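Local coordinates for protein glucose dehydrogenase (Serratia sp. FS14, PDB 7CDY) that belongs to the glucose/sorbosone dehydrogenase family of beta-propeller proteins and binds a calcium ion beside one of its four-stranded blades, at residues G189-Q194 against Y227-A232; N145-A150 against P242-K247; G215-I220 against E255-Y260; A232-N237 against K247-P252. All coordinates share one frame; numbering follows the deposited sequence.

Contact 1: residues G189-Q194 against Y227-A232. With CA (calcium ion), chain D.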
loop_
_atom_site.group_PDB
_atom_site.type_symbol
_atom_site.label_atom_id
_atom_site.label_comp_id
_atom_site.label_asym_id
_atom_site.label_seq_id
_atom_site.Cartn_x
_atom_site.Cartn_y
_atom_site.Cartn_z
ATOM N N GLY A 189 -15.787 -2.597 2.014
ATOM C CA GLY A 189 -16.167 -2.084 0.709
ATOM C C GLY A 189 -15.041 -1.466 -0.087
ATOM O O GLY A 189 -15.267 -0.493 -0.822
ATOM N N HIS A 190 -13.833 -2.018 0.024
ATOM C CA HIS A 190 -12.676 -1.593 -0.747
ATOM C C HIS A 190 -12.401 -2.599 -1.862
ATOM O O HIS A 190 -12.724 -3.785 -1.744
ATOM C CB HIS A 190 -11.455 -1.478 0.176
ATOM C CG HIS A 190 -11.645 -0.502 1.295
ATOM N ND1 HIS A 190 -11.699 0.860 1.089
ATOM C CD2 HIS A 190 -11.833 -0.687 2.627
ATOM C CE1 HIS A 190 -11.889 1.476 2.246
ATOM N NE2 HIS A 190 -11.976 0.559 3.193
ATOM N N ARG A 191 -11.822 -2.106 -2.966
ATOM C CA ARG A 191 -11.532 -2.972 -4.108
ATOM C C ARG A 191 -10.107 -3.531 -4.079
ATOM O O ARG A 191 -9.908 -4.693 -3.710
ATOM C CB ARG A 191 -11.834 -2.267 -5.432
ATOM C CG ARG A 191 -11.704 -3.176 -6.635
ATOM C CD ARG A 191 -12.088 -2.432 -7.912
ATOM N NE ARG A 191 -11.833 -3.244 -9.097
ATOM C CZ ARG A 191 -10.638 -3.376 -9.655
ATOM N NH1 ARG A 191 -9.606 -2.704 -9.166
ATOM N NH2 ARG A 191 -10.485 -4.155 -10.713
ATOM N N ASN A 192 -9.107 -2.749 -4.495
ATOM C CA ASN A 192 -7.712 -3.175 -4.414
ATOM C C ASN A 192 -6.850 -2.001 -3.993
ATOM O O ASN A 192 -6.375 -1.223 -4.833
ATOM C CB ASN A 192 -7.192 -3.768 -5.720
ATOM C CG ASN A 192 -5.866 -4.444 -5.516
ATOM O OD1 ASN A 192 -5.608 -4.976 -4.438
ATOM N ND2 ASN A 192 -5.013 -4.424 -6.533
ATOM N N PRO A 193 -6.626 -1.842 -2.688
ATOM C CA PRO A 193 -5.900 -0.664 -2.179
ATOM C C PRO A 193 -4.396 -0.840 -2.305
ATOM O O PRO A 193 -3.815 -1.755 -1.712
ATOM C CB PRO A 193 -6.328 -0.588 -0.708
ATOM C CG PRO A 193 -6.740 -2.001 -0.354
ATOM C CD PRO A 193 -7.214 -2.668 -1.616
ATOM N N GLN A 194 -3.759 0.069 -3.046
ATOM C CA GLN A 194 -2.307 0.089 -3.150
ATOM C C GLN A 194 -1.723 1.408 -2.647
ATOM O O GLN A 194 -0.576 1.746 -2.965
ATOM C CB GLN A 194 -1.829 -0.299 -4.553
ATOM C CG GLN A 194 -2.115 -1.783 -4.866
ATOM C CD GLN A 194 -1.556 -2.258 -6.195
ATOM O OE1 GLN A 194 -1.336 -1.471 -7.110
ATOM N NE2 GLN A 194 -1.318 -3.564 -6.297
ATOM N N TYR A 227 -17.157 1.627 2.021
ATOM C CA TYR A 227 -16.579 2.416 0.894
ATOM C C TYR A 227 -17.224 2.037 -0.459
ATOM O O TYR A 227 -16.876 2.511 -1.503
ATOM C CB TYR A 227 -15.059 2.600 1.050
ATOM C CG TYR A 227 -14.845 3.503 2.232
ATOM C CD1 TYR A 227 -14.883 3.013 3.521
ATOM C CD2 TYR A 227 -14.828 4.864 2.062
ATOM C CE1 TYR A 227 -14.877 3.858 4.609
ATOM C CE2 TYR A 227 -14.802 5.718 3.140
ATOM C CZ TYR A 227 -14.854 5.215 4.416
ATOM O OH TYR A 227 -14.905 6.079 5.447
ATOM N N GLY A 228 -18.187 1.134 -0.350
ATOM C CA GLY A 228 -19.173 0.818 -1.404
ATOM C C GLY A 228 -18.856 -0.236 -2.439
ATOM O O GLY A 228 -19.778 -0.667 -3.091
ATOM N N TRP A 229 -17.606 -0.632 -2.582
ATOM C CA TRP A 229 -17.310 -1.597 -3.672
ATOM C C TRP A 229 -17.999 -2.923 -3.376
ATOM O O TRP A 229 -17.879 -3.391 -2.269
ATOM C CB TRP A 229 -15.806 -1.807 -3.820
ATOM C CG TRP A 229 -15.426 -2.837 -4.848
ATOM C CD1 TRP A 229 -14.999 -4.108 -4.605
ATOM C CD2 TRP A 229 -15.550 -2.727 -6.274
ATOM N NE1 TRP A 229 -14.785 -4.778 -5.775
ATOM C CE2 TRP A 229 -15.090 -3.947 -6.817
ATOM C CE3 TRP A 229 -15.899 -1.697 -7.149
ATOM C CZ2 TRP A 229 -15.033 -4.184 -8.189
ATOM C CZ3 TRP A 229 -15.841 -1.917 -8.504
ATOM C CH2 TRP A 229 -15.404 -3.148 -9.005
ATOM N N PRO A 230 -18.673 -3.595 -4.331
ATOM C CA PRO A 230 -18.914 -3.226 -5.732
ATOM C C PRO A 230 -20.303 -2.643 -5.997
ATOM O O PRO A 230 -20.689 -2.533 -7.162
ATOM C CB PRO A 230 -18.802 -4.574 -6.447
ATOM C CG PRO A 230 -19.434 -5.520 -5.471
ATOM C CD PRO A 230 -19.058 -5.000 -4.082
ATOM N N LEU A 231 -21.032 -2.268 -4.939
ATOM C CA LEU A 231 -22.354 -1.661 -5.116
ATOM C C LEU A 231 -22.255 -0.238 -5.640
ATOM O O LEU A 231 -23.144 0.220 -6.376
ATOM C CB LEU A 231 -23.068 -1.618 -3.773
ATOM C CG LEU A 231 -23.209 -2.940 -3.023
ATOM C CD1 LEU A 231 -23.923 -2.741 -1.675
ATOM C CD2 LEU A 231 -23.942 -3.952 -3.887
ATOM N N ALA A 232 -21.208 0.483 -5.262
ATOM C CA ALA A 232 -20.960 1.834 -5.736
ATOM C C ALA A 232 -19.583 1.875 -6.379
ATOM O O ALA A 232 -18.622 1.316 -5.828
ATOM C CB ALA A 232 -21.017 2.824 -4.578
HETATM CA CA CA D . -15.563 3.428 -3.168
HETATM O O HOH W 1 -14.187 1.670 -2.243
HETATM O O HOH W 2 -16.140 1.738 -4.779
HETATM O O HOH W 3 -17.611 4.379 -3.877
HETATM O O HOH W 4 -15.402 5.328 -1.614
#

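Contact 2: residues N145-A150 against P242-K247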
loop_
_atom_site.group_PDB
_atom_site.type_symbol
_atom_site.label_atom_id
_atom_site.label_comp_id
_atom_site.label_asym_id
_atom_site.label_seq_id
_atom_site.Cartn_x
_atom_site.Cartn_y
_atom_site.Cartn_z
ATOM N N ASN A 145 -10.253 -10.377 -6.220
ATOM C CA ASN A 145 -11.003 -10.435 -7.473
ATOM C C ASN A 145 -12.323 -11.185 -7.346
ATOM O O ASN A 145 -12.860 -11.663 -8.346
ATOM C CB ASN A 145 -10.179 -10.925 -8.680
ATOM C CG ASN A 145 -10.681 -10.366 -9.992
ATOM O OD1 ASN A 145 -11.354 -9.330 -10.031
ATOM N ND2 ASN A 145 -10.374 -11.062 -11.077
ATOM N N GLN A 146 -12.864 -11.289 -6.138
ATOM C CA GLN A 146 -14.218 -11.795 -5.905
ATOM C C GLN A 146 -15.038 -10.601 -5.411
ATOM O O GLN A 146 -15.133 -10.345 -4.211
ATOM C CB GLN A 146 -14.199 -12.947 -4.910
ATOM C CG GLN A 146 -13.405 -14.148 -5.420
ATOM C CD GLN A 146 -14.051 -14.786 -6.640
ATOM O OE1 GLN A 146 -15.277 -14.822 -6.759
ATOM N NE2 GLN A 146 -13.231 -15.293 -7.552
ATOM N N ARG A 147 -15.630 -9.868 -6.353
ATOM C CA ARG A 147 -16.162 -8.535 -6.056
ATOM C C ARG A 147 -17.113 -8.475 -4.864
ATOM O O ARG A 147 -16.929 -7.599 -4.001
ATOM C CB ARG A 147 -16.778 -7.900 -7.315
ATOM C CG ARG A 147 -15.818 -7.691 -8.494
ATOM C CD ARG A 147 -16.512 -6.979 -9.673
ATOM N NE ARG A 147 -17.701 -7.719 -10.081
ATOM C CZ ARG A 147 -17.698 -8.665 -11.013
ATOM N NH1 ARG A 147 -18.812 -9.327 -11.282
ATOM N NH2 ARG A 147 -16.586 -8.948 -11.680
ATOM N N PRO A 148 -18.137 -9.335 -4.751
ATOM C CA PRO A 148 -19.103 -9.167 -3.653
ATOM C C PRO A 148 -18.516 -9.375 -2.273
ATOM O O PRO A 148 -19.114 -8.908 -1.293
ATOM C CB PRO A 148 -20.179 -10.227 -3.950
ATOM C CG PRO A 148 -19.966 -10.630 -5.359
ATOM C CD PRO A 148 -18.512 -10.440 -5.647
ATOM N N THR A 149 -17.370 -10.051 -2.156
ATOM C CA THR A 149 -16.845 -10.352 -0.829
ATOM C C THR A 149 -16.404 -9.100 -0.074
ATOM O O THR A 149 -16.321 -9.138 1.159
ATOM C CB THR A 149 -15.709 -11.384 -0.891
ATOM O OG1 THR A 149 -14.591 -10.833 -1.610
ATOM C CG2 THR A 149 -16.177 -12.673 -1.558
ATOM N N ALA A 150 -16.169 -7.981 -0.772
ATOM C CA ALA A 150 -15.807 -6.744 -0.082
ATOM C C ALA A 150 -16.917 -6.274 0.850
ATOM O O ALA A 150 -16.645 -5.598 1.847
ATOM C CB ALA A 150 -15.458 -5.646 -1.098
ATOM N N PRO A 242 -21.374 -2.420 -17.479
ATOM C CA PRO A 242 -21.319 -2.048 -16.059
ATOM C C PRO A 242 -20.828 -3.199 -15.193
ATOM O O PRO A 242 -21.007 -4.377 -15.513
ATOM C CB PRO A 242 -22.776 -1.710 -15.724
ATOM C CG PRO A 242 -23.400 -1.369 -17.049
ATOM C CD PRO A 242 -22.724 -2.239 -18.048
ATOM N N ILE A 243 -20.205 -2.839 -14.076
ATOM C CA ILE A 243 -19.944 -3.841 -13.038
ATOM C C ILE A 243 -21.281 -4.454 -12.624
ATOM O O ILE A 243 -22.233 -3.709 -12.325
ATOM C CB ILE A 243 -19.242 -3.173 -11.840
ATOM C CG1 ILE A 243 -17.815 -2.724 -12.210
ATOM C CG2 ILE A 243 -19.253 -4.080 -10.607
ATOM C CD1 ILE A 243 -16.839 -3.850 -12.554
ATOM N N PRO A 244 -21.419 -5.786 -12.622
ATOM C CA PRO A 244 -22.752 -6.394 -12.460
ATOM C C PRO A 244 -23.461 -6.031 -11.170
ATOM O O PRO A 244 -24.695 -5.931 -11.167
ATOM C CB PRO A 244 -22.461 -7.901 -12.536
ATOM C CG PRO A 244 -21.199 -8.006 -13.304
ATOM C CD PRO A 244 -20.391 -6.787 -12.952
ATOM N N GLU A 245 -22.728 -5.857 -10.073
ATOM C CA GLU A 245 -23.313 -5.573 -8.769
ATOM C C GLU A 245 -23.591 -4.093 -8.545
ATOM O O GLU A 245 -24.231 -3.740 -7.551
ATOM C CB GLU A 245 -22.379 -6.070 -7.656
ATOM C CG GLU A 245 -22.013 -7.548 -7.743
ATOM C CD GLU A 245 -20.790 -7.813 -8.619
ATOM O OE1 GLU A 245 -20.419 -8.992 -8.771
ATOM O OE2 GLU A 245 -20.209 -6.848 -9.175
ATOM N N ALA A 246 -23.130 -3.223 -9.438
ATOM C CA ALA A 246 -23.157 -1.794 -9.156
ATOM C C ALA A 246 -24.574 -1.242 -9.264
ATOM O O ALA A 246 -25.305 -1.527 -10.218
ATOM C CB ALA A 246 -22.218 -1.040 -10.096
ATOM N N LYS A 247 -24.948 -0.430 -8.284
ATOM C CA LYS A 247 -26.230 0.256 -8.286
ATOM C C LYS A 247 -26.103 1.728 -8.630
ATOM O O LYS A 247 -27.121 2.377 -8.897
ATOM C CB LYS A 247 -26.909 0.128 -6.920
ATOM C CG LYS A 247 -27.102 -1.312 -6.478
ATOM C CD LYS A 247 -27.899 -2.092 -7.517
ATOM C CE LYS A 247 -28.714 -3.221 -6.896
ATOM N NZ LYS A 247 -28.448 -4.536 -7.563
#

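Contact 3: residues G215-I220 against E255-Y260. With CA (calcium ion), chain D.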
loop_
_atom_site.group_PDB
_atom_site.type_symbol
_atom_site.label_atom_id
_atom_site.label_comp_id
_atom_site.label_asym_id
_atom_site.label_seq_id
_atom_site.Cartn_x
_atom_site.Cartn_y
_atom_site.Cartn_z
ATOM N N GLY A 215 -12.332 4.825 -12.397
ATOM C CA GLY A 215 -12.827 4.970 -11.041
ATOM C C GLY A 215 -11.841 4.741 -9.913
ATOM O O GLY A 215 -12.264 4.359 -8.812
ATOM N N ASP A 216 -10.549 4.992 -10.121
ATOM C CA ASP A 216 -9.612 4.969 -9.000
ATOM C C ASP A 216 -10.047 6.005 -7.967
ATOM O O ASP A 216 -10.650 7.030 -8.306
ATOM C CB ASP A 216 -8.196 5.320 -9.477
ATOM C CG ASP A 216 -7.536 4.226 -10.326
ATOM O OD1 ASP A 216 -8.163 3.198 -10.654
ATOM O OD2 ASP A 216 -6.347 4.427 -10.674
ATOM N N GLU A 217 -9.741 5.742 -6.693
ATOM C CA GLU A 217 -10.289 6.529 -5.592
ATOM C C GLU A 217 -9.251 6.803 -4.519
ATOM O O GLU A 217 -8.410 5.955 -4.206
ATOM C CB GLU A 217 -11.368 5.775 -4.804
ATOM C CG GLU A 217 -12.573 5.383 -5.574
ATOM C CD GLU A 217 -13.593 4.680 -4.698
ATOM O OE1 GLU A 217 -13.291 4.282 -3.539
ATOM O OE2 GLU A 217 -14.716 4.531 -5.165
ATOM N N LEU A 218 -9.398 7.972 -3.895
ATOM C CA LEU A 218 -8.731 8.332 -2.649
ATOM C C LEU A 218 -9.797 8.477 -1.567
ATOM O O LEU A 218 -10.789 9.182 -1.774
ATOM C CB LEU A 218 -8.007 9.667 -2.843
ATOM C CG LEU A 218 -7.328 10.327 -1.643
ATOM C CD1 LEU A 218 -6.134 9.515 -1.196
ATOM C CD2 LEU A 218 -6.893 11.735 -2.001
ATOM N N ASN A 219 -9.609 7.797 -0.428
ATOM C CA ASN A 219 -10.568 7.766 0.674
ATOM C C ASN A 219 -9.896 8.144 1.990
ATOM O O ASN A 219 -8.690 7.959 2.168
ATOM C CB ASN A 219 -11.155 6.354 0.844
ATOM C CG ASN A 219 -12.009 5.925 -0.341
ATOM O OD1 ASN A 219 -13.058 6.512 -0.589
ATOM N ND2 ASN A 219 -11.594 4.881 -1.049
ATOM N N ILE A 220 -10.694 8.637 2.937
ATOM C CA ILE A 220 -10.282 8.759 4.338
ATOM C C ILE A 220 -11.135 7.782 5.140
ATOM O O ILE A 220 -12.265 8.114 5.525
ATOM C CB ILE A 220 -10.424 10.196 4.873
ATOM C CG1 ILE A 220 -9.643 11.196 4.018
ATOM C CG2 ILE A 220 -9.979 10.276 6.337
ATOM C CD1 ILE A 220 -9.907 12.665 4.395
ATOM N N GLU A 255 -19.869 5.395 1.673
ATOM C CA GLU A 255 -19.146 6.654 1.753
ATOM C C GLU A 255 -18.508 6.988 0.412
ATOM O O GLU A 255 -17.927 6.121 -0.254
ATOM C CB GLU A 255 -18.039 6.559 2.803
ATOM C CG GLU A 255 -18.531 6.379 4.224
ATOM C CD GLU A 255 -19.166 7.636 4.785
ATOM O OE1 GLU A 255 -18.443 8.627 5.019
ATOM O OE2 GLU A 255 -20.401 7.633 4.976
ATOM N N GLN A 256 -18.584 8.252 0.040
ATOM C CA GLN A 256 -17.963 8.696 -1.194
ATOM C C GLN A 256 -16.451 8.820 -1.023
ATOM O O GLN A 256 -15.952 9.067 0.079
ATOM C CB GLN A 256 -18.533 10.052 -1.603
ATOM C CG GLN A 256 -19.885 9.950 -2.270
ATOM C CD GLN A 256 -19.768 9.371 -3.652
ATOM O OE1 GLN A 256 -19.172 9.989 -4.532
ATOM N NE2 GLN A 256 -20.329 8.177 -3.858
ATOM N N PRO A 257 -15.697 8.654 -2.103
ATOM C CA PRO A 257 -14.269 8.979 -2.040
ATOM C C PRO A 257 -14.062 10.465 -1.806
ATOM O O PRO A 257 -14.928 11.297 -2.091
ATOM C CB PRO A 257 -13.736 8.542 -3.411
ATOM C CG PRO A 257 -14.919 8.485 -4.290
ATOM C CD PRO A 257 -16.110 8.165 -3.428
ATOM N N LEU A 258 -12.915 10.789 -1.223
ATOM C CA LEU A 258 -12.490 12.176 -1.126
ATOM C C LEU A 258 -12.218 12.745 -2.511
ATOM O O LEU A 258 -12.538 13.907 -2.801
ATOM C CB LEU A 258 -11.232 12.232 -0.259
ATOM C CG LEU A 258 -10.559 13.591 -0.150
ATOM C CD1 LEU A 258 -11.524 14.538 0.529
ATOM C CD2 LEU A 258 -9.266 13.468 0.631
ATOM N N HIS A 259 -11.644 11.926 -3.385
ATOM C CA HIS A 259 -11.283 12.324 -4.728
ATOM C C HIS A 259 -11.308 11.068 -5.581
ATOM O O HIS A 259 -11.011 9.973 -5.094
ATOM C CB HIS A 259 -9.874 12.922 -4.714
ATOM C CG HIS A 259 -9.572 13.788 -5.888
ATOM N ND1 HIS A 259 -10.089 15.058 -6.026
ATOM C CD2 HIS A 259 -8.821 13.558 -6.989
ATOM C CE1 HIS A 259 -9.659 15.577 -7.162
ATOM N NE2 HIS A 259 -8.886 14.691 -7.763
ATOM N N TYR A 260 -11.672 11.219 -6.849
ATOM C CA TYR A 260 -11.752 10.063 -7.730
ATOM C C TYR A 260 -11.289 10.437 -9.128
ATOM O O TYR A 260 -11.256 11.612 -9.502
ATOM C CB TYR A 260 -13.164 9.451 -7.767
ATOM C CG TYR A 260 -14.257 10.418 -8.171
ATOM C CD1 TYR A 260 -14.592 10.616 -9.509
ATOM C CD2 TYR A 260 -14.942 11.146 -7.211
ATOM C CE1 TYR A 260 -15.582 11.503 -9.867
ATOM C CE2 TYR A 260 -15.939 12.032 -7.562
ATOM C CZ TYR A 260 -16.248 12.212 -8.887
ATOM O OH TYR A 260 -17.238 13.102 -9.238
HETATM CA CA CA D . -15.563 3.428 -3.168
HETATM O O HOH W 4 -15.402 5.328 -1.614
HETATM O O HOH W 5 -13.407 9.130 1.853
HETATM O O HOH W 2 -16.140 1.738 -4.779
HETATM O O HOH W 1 -14.187 1.670 -2.243
HETATM O O HOH W 3 -17.611 4.379 -3.877
#

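Contact 4: residues A232-N237 against K247-P252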
loop_
_atom_site.group_PDB
_atom_site.type_symbol
_atom_site.label_atom_id
_atom_site.label_comp_id
_atom_site.label_asym_id
_atom_site.label_seq_id
_atom_site.Cartn_x
_atom_site.Cartn_y
_atom_site.Cartn_z
ATOM N N ALA A 232 -21.208 0.483 -5.262
ATOM C CA ALA A 232 -20.960 1.834 -5.736
ATOM C C ALA A 232 -19.583 1.875 -6.379
ATOM O O ALA A 232 -18.622 1.316 -5.828
ATOM C CB ALA A 232 -21.017 2.824 -4.578
ATOM N N THR A 233 -19.492 2.500 -7.554
ATOM C CA THR A 233 -18.207 2.636 -8.233
ATOM C C THR A 233 -18.294 3.742 -9.272
ATOM O O THR A 233 -19.371 4.020 -9.811
ATOM C CB THR A 233 -17.775 1.318 -8.889
ATOM O OG1 THR A 233 -16.486 1.493 -9.489
ATOM C CG2 THR A 233 -18.757 0.880 -9.955
ATOM N N TYR A 234 -17.158 4.394 -9.518
ATOM C CA TYR A 234 -17.003 5.325 -10.629
ATOM C C TYR A 234 -16.448 4.661 -11.883
ATOM O O TYR A 234 -16.252 5.350 -12.893
ATOM C CB TYR A 234 -16.132 6.527 -10.209
ATOM C CG TYR A 234 -16.900 7.531 -9.394
ATOM C CD1 TYR A 234 -17.800 8.401 -10.004
ATOM C CD2 TYR A 234 -16.782 7.567 -8.017
ATOM C CE1 TYR A 234 -18.530 9.309 -9.263
ATOM C CE2 TYR A 234 -17.521 8.470 -7.259
ATOM C CZ TYR A 234 -18.403 9.328 -7.899
ATOM O OH TYR A 234 -19.155 10.234 -7.184
ATOM N N GLY A 235 -16.224 3.349 -11.870
ATOM C CA GLY A 235 -15.737 2.631 -13.023
ATOM C C GLY A 235 -16.797 1.715 -13.620
ATOM O O GLY A 235 -17.926 1.606 -13.140
ATOM N N ILE A 236 -16.397 1.054 -14.705
ATOM C CA ILE A 236 -17.198 0.035 -15.374
ATOM C C ILE A 236 -16.346 -1.226 -15.486
ATOM O O ILE A 236 -15.181 -1.233 -15.103
ATOM C CB ILE A 236 -17.731 0.497 -16.750
ATOM C CG1 ILE A 236 -16.576 0.810 -17.712
ATOM C CG2 ILE A 236 -18.637 1.697 -16.567
ATOM C CD1 ILE A 236 -17.006 1.293 -19.101
ATOM N N ASN A 237 -16.940 -2.311 -15.980
ATOM C CA ASN A 237 -16.146 -3.515 -16.161
ATOM C C ASN A 237 -15.249 -3.382 -17.395
ATOM O O ASN A 237 -15.470 -2.538 -18.275
ATOM C CB ASN A 237 -17.039 -4.758 -16.255
ATOM C CG ASN A 237 -16.404 -5.970 -15.607
ATOM O OD1 ASN A 237 -15.213 -5.963 -15.303
ATOM N ND2 ASN A 237 -17.195 -7.020 -15.394
ATOM N N LYS A 247 -24.948 -0.430 -8.284
ATOM C CA LYS A 247 -26.230 0.256 -8.286
ATOM C C LYS A 247 -26.103 1.728 -8.630
ATOM O O LYS A 247 -27.121 2.377 -8.897
ATOM C CB LYS A 247 -26.909 0.128 -6.920
ATOM C CG LYS A 247 -27.102 -1.312 -6.478
ATOM C CD LYS A 247 -27.899 -2.092 -7.517
ATOM C CE LYS A 247 -28.714 -3.221 -6.896
ATOM N NZ LYS A 247 -28.448 -4.536 -7.563
ATOM N N GLY A 248 -24.895 2.271 -8.632
ATOM C CA GLY A 248 -24.718 3.671 -8.956
ATOM C C GLY A 248 -23.310 4.121 -8.642
ATOM O O GLY A 248 -22.481 3.355 -8.146
ATOM N N GLU A 249 -23.052 5.384 -8.966
ATOM C CA GLU A 249 -21.846 6.052 -8.495
ATOM C C GLU A 249 -21.993 6.475 -7.040
ATOM O O GLU A 249 -21.008 6.487 -6.293
ATOM C CB GLU A 249 -21.548 7.271 -9.381
ATOM C CG GLU A 249 -21.251 6.914 -10.835
ATOM C CD GLU A 249 -21.076 8.123 -11.745
ATOM O OE1 GLU A 249 -21.353 9.259 -11.314
ATOM O OE2 GLU A 249 -20.659 7.917 -12.898
ATOM N N ARG A 250 -23.209 6.827 -6.634
ATOM C CA ARG A 250 -23.546 7.186 -5.263
ATOM C C ARG A 250 -24.620 6.228 -4.780
ATOM O O ARG A 250 -25.658 6.064 -5.439
ATOM C CB ARG A 250 -24.090 8.614 -5.196
ATOM C CG ARG A 250 -23.114 9.661 -5.661
ATOM C CD ARG A 250 -23.766 11.024 -5.668
ATOM N NE ARG A 250 -22.844 12.075 -6.082
ATOM C CZ ARG A 250 -22.152 12.832 -5.237
ATOM N NH1 ARG A 250 -22.272 12.647 -3.929
ATOM N NH2 ARG A 250 -21.340 13.770 -5.702
ATOM N N VAL A 251 -24.382 5.602 -3.628
ATOM C CA VAL A 251 -25.274 4.594 -3.080
ATOM C C VAL A 251 -25.448 4.909 -1.599
ATOM O O VAL A 251 -24.458 4.987 -0.866
ATOM C CB VAL A 251 -24.739 3.163 -3.270
ATOM C CG1 VAL A 251 -25.646 2.154 -2.576
ATOM C CG2 VAL A 251 -24.593 2.826 -4.760
ATOM N N PRO A 252 -26.671 5.117 -1.110
ATOM C CA PRO A 252 -26.836 5.484 0.299
ATOM C C PRO A 252 -26.349 4.367 1.205
ATOM O O PRO A 252 -26.466 3.182 0.886
ATOM C CB PRO A 252 -28.350 5.704 0.429
ATOM C CG PRO A 252 -28.935 4.857 -0.636
ATOM C CD PRO A 252 -27.970 4.960 -1.790
HETATM O O HOH W 6 -20.665 11.975 -8.385
#

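Contact 1: residues G189-Q194 against Y227-A232
G189 and Y227 bring the two backbones together, their CA atoms 4.5 Å apart, and the peptide N of W229 donates to G189 O at 2.9 Å. That oxygen also accepts from a water bound to the calcium ion, so G189 belongs to the metal's second shell, while Y227 O binds the calcium directly at 2.3 Å. Glycine suits position 189 because its phi is positive (72°) and its CA lies close against the Y227-G228 backbone. The H190 and Y227 side chains lie side by side with ring planes nearly parallel (8°) but offset, so they meet at the CB end of the tyrosine, where H190 CE1 reaches Y227 CB at 3.6 Å. R191 has CG anti to the backbone N (chi1 -173°) and an extended chain, which carries its aliphatic part across the W229 indole. CD makes a CH-pi contact 3.4 Å from the centroid of the six-membered ring, and P230 CB covers the opposite face. E143 takes the indole NE1, and H210 O holds R191 NH1. The contact is buried where the lead into strand 192-198 meets the long loop between strands 216-219 and 259-261; H190 ND1 hydrogen-bonds E209 of strand 205-210, and NE2 bonds S187 OG.

Contact 2: residues N145-A150 against P242-K247
R147 NE donates to E245 OE2 at 2.8 Å along a nearly straight line (166°), and NH1 of the same guanidinium reaches E245 OE1 at 3.0 Å with a more bent geometry. This is a side-on, two-nitrogen salt bridge: each carboxylate oxygen is met on its syn side, although the two planar groups are turned 51° from each other. Bends in both chains bring the charges together, at chi3 in R147 (-56°) and at chi2 in E245. Two side chains of the 242-247 loop pack on the same side of the guanidinium. P244 lays CD over one face of the guanidinium and brings CG within 3.4 Å of NH1, whereas I243 CG2 approaches NE obliquely at 4.0 Å. On the other segment, P148 CG lies 3.8 Å from E245 OE1. Proline thus offers rigid apolar surface on both sides of the ion pair, and arginine can pair with a carboxylate while packing its flat group on carbon. Q146 O accepts from both T149 N and T149 OG1, securing the start of the 3-10 segment 147-150, and I243 to A246 forms a type I beta turn that presents P244 and E245. A surface salt bridge between two long loops of the propeller, it joins the 3-10 turn to the beta turn.

Contact 3: residues G215-I220 against E255-Y260
L218 and H259 form an antiparallel hydrogen-bonded pair, with L218 N donating almost straight to H259 O at 2.8 Å, and E217 and Y260 form the adjoining non-hydrogen-bonded pair. L218 O receives H259 N at 3.3 Å and, more weakly, L258 N; L258 and H259 thus both face L218, a classic beta bulge. E217 binds the calcium ion through both carboxylate oxygens, OE1 at 2.5 Å and OE2 at 2.4 Å. Its chain extends beyond CG (chi2 -178°), which lets the carboxylate reach the metal past P257, whose CB packs 3.9 Å from E217 CB. N219 ND2 donates to E217 OE1 on its anti side at 3.1 Å, and E207 also accepts from this amide nitrogen. N219 OD1 takes a hydrogen from a calcium-bound water, which donates its other one to E255 O. A single asparagine therefore positions both a metal ligand and a water, as its donor and acceptor ends allow. Near L218 an apolar cluster forms: methyls L218 CD2 and I220 CD1 each lie 3.9 Å from L258 CD2, and W206 of strand 205-210 touches I220 and L258 beside the bulge. G215 and D216 both face W261 in a G1 bulge, with glycine at its positive-phi position. Strands 216-219 and 259-261 are neighbours in a four-stranded antiparallel blade of the beta-propeller, and the calcium site is mounted on it, completed by Y227 O and four waters.

Contact 4: residues A232-N237 against K247-P252
A232 CB packs 3.6 Å from V251 CG2, and next to it T233 N donates to G248 O at 3.2 Å. The same oxygen receives a CH contact from A232 CA, while T233 O is approached by E249 CA at 3.5 Å, so the two loops are joined by a single backbone bridge, A232 with G248. Small residues fit here: alanine lets the valine branch close in, and glycine at 248 adopts an extended backbone with phi 169°. E249 crosses Y234 at about a right angle. Its extended chain passes the ring with CB 3.6 Å from CE1, and OE1 lies obliquely 3.5 Å from the same carbon. In the next shell, R262 forms a salt bridge with E249 OE2, and Q256 hydrogen-bonds Y234 OH. A water in the plane of the Y234 ring donates to that hydroxyl at 2.6 Å and accepts weakly from R250 NE. T233 OG1 accepts from G235 N at 3.0 Å, an ST turn that shapes the chain on either side of Y234. With its carboxylate engaged by R262, E249 can rest its aliphatic part on the tyrosine, and the neighbouring positive charge would probably favour its ionised form.

In the fold
Contact 1 is fully buried, contacts 3 and 4 are partly so, and contact 2 lies at the surface. Contacts 1 and 3 reach the same four-stranded sheet from different strands and share the calcium ion with its four waters, so both add metal coordination and water-mediated bonds to their direct contacts. The loop between strands 216-219 and 259-261 supplies a segment to contacts 1 and 2 and both segments of contact 4. Contact 4 shares A232 with contact 1 and K247 with contact 2, and Q256 ties it to contact 3. Chemistry differs with place in the fold: indole and imidazole packing in contact 1, strand pairing in contact 3, a lone backbone bridge in contact 4, and an ion pair in contact 2.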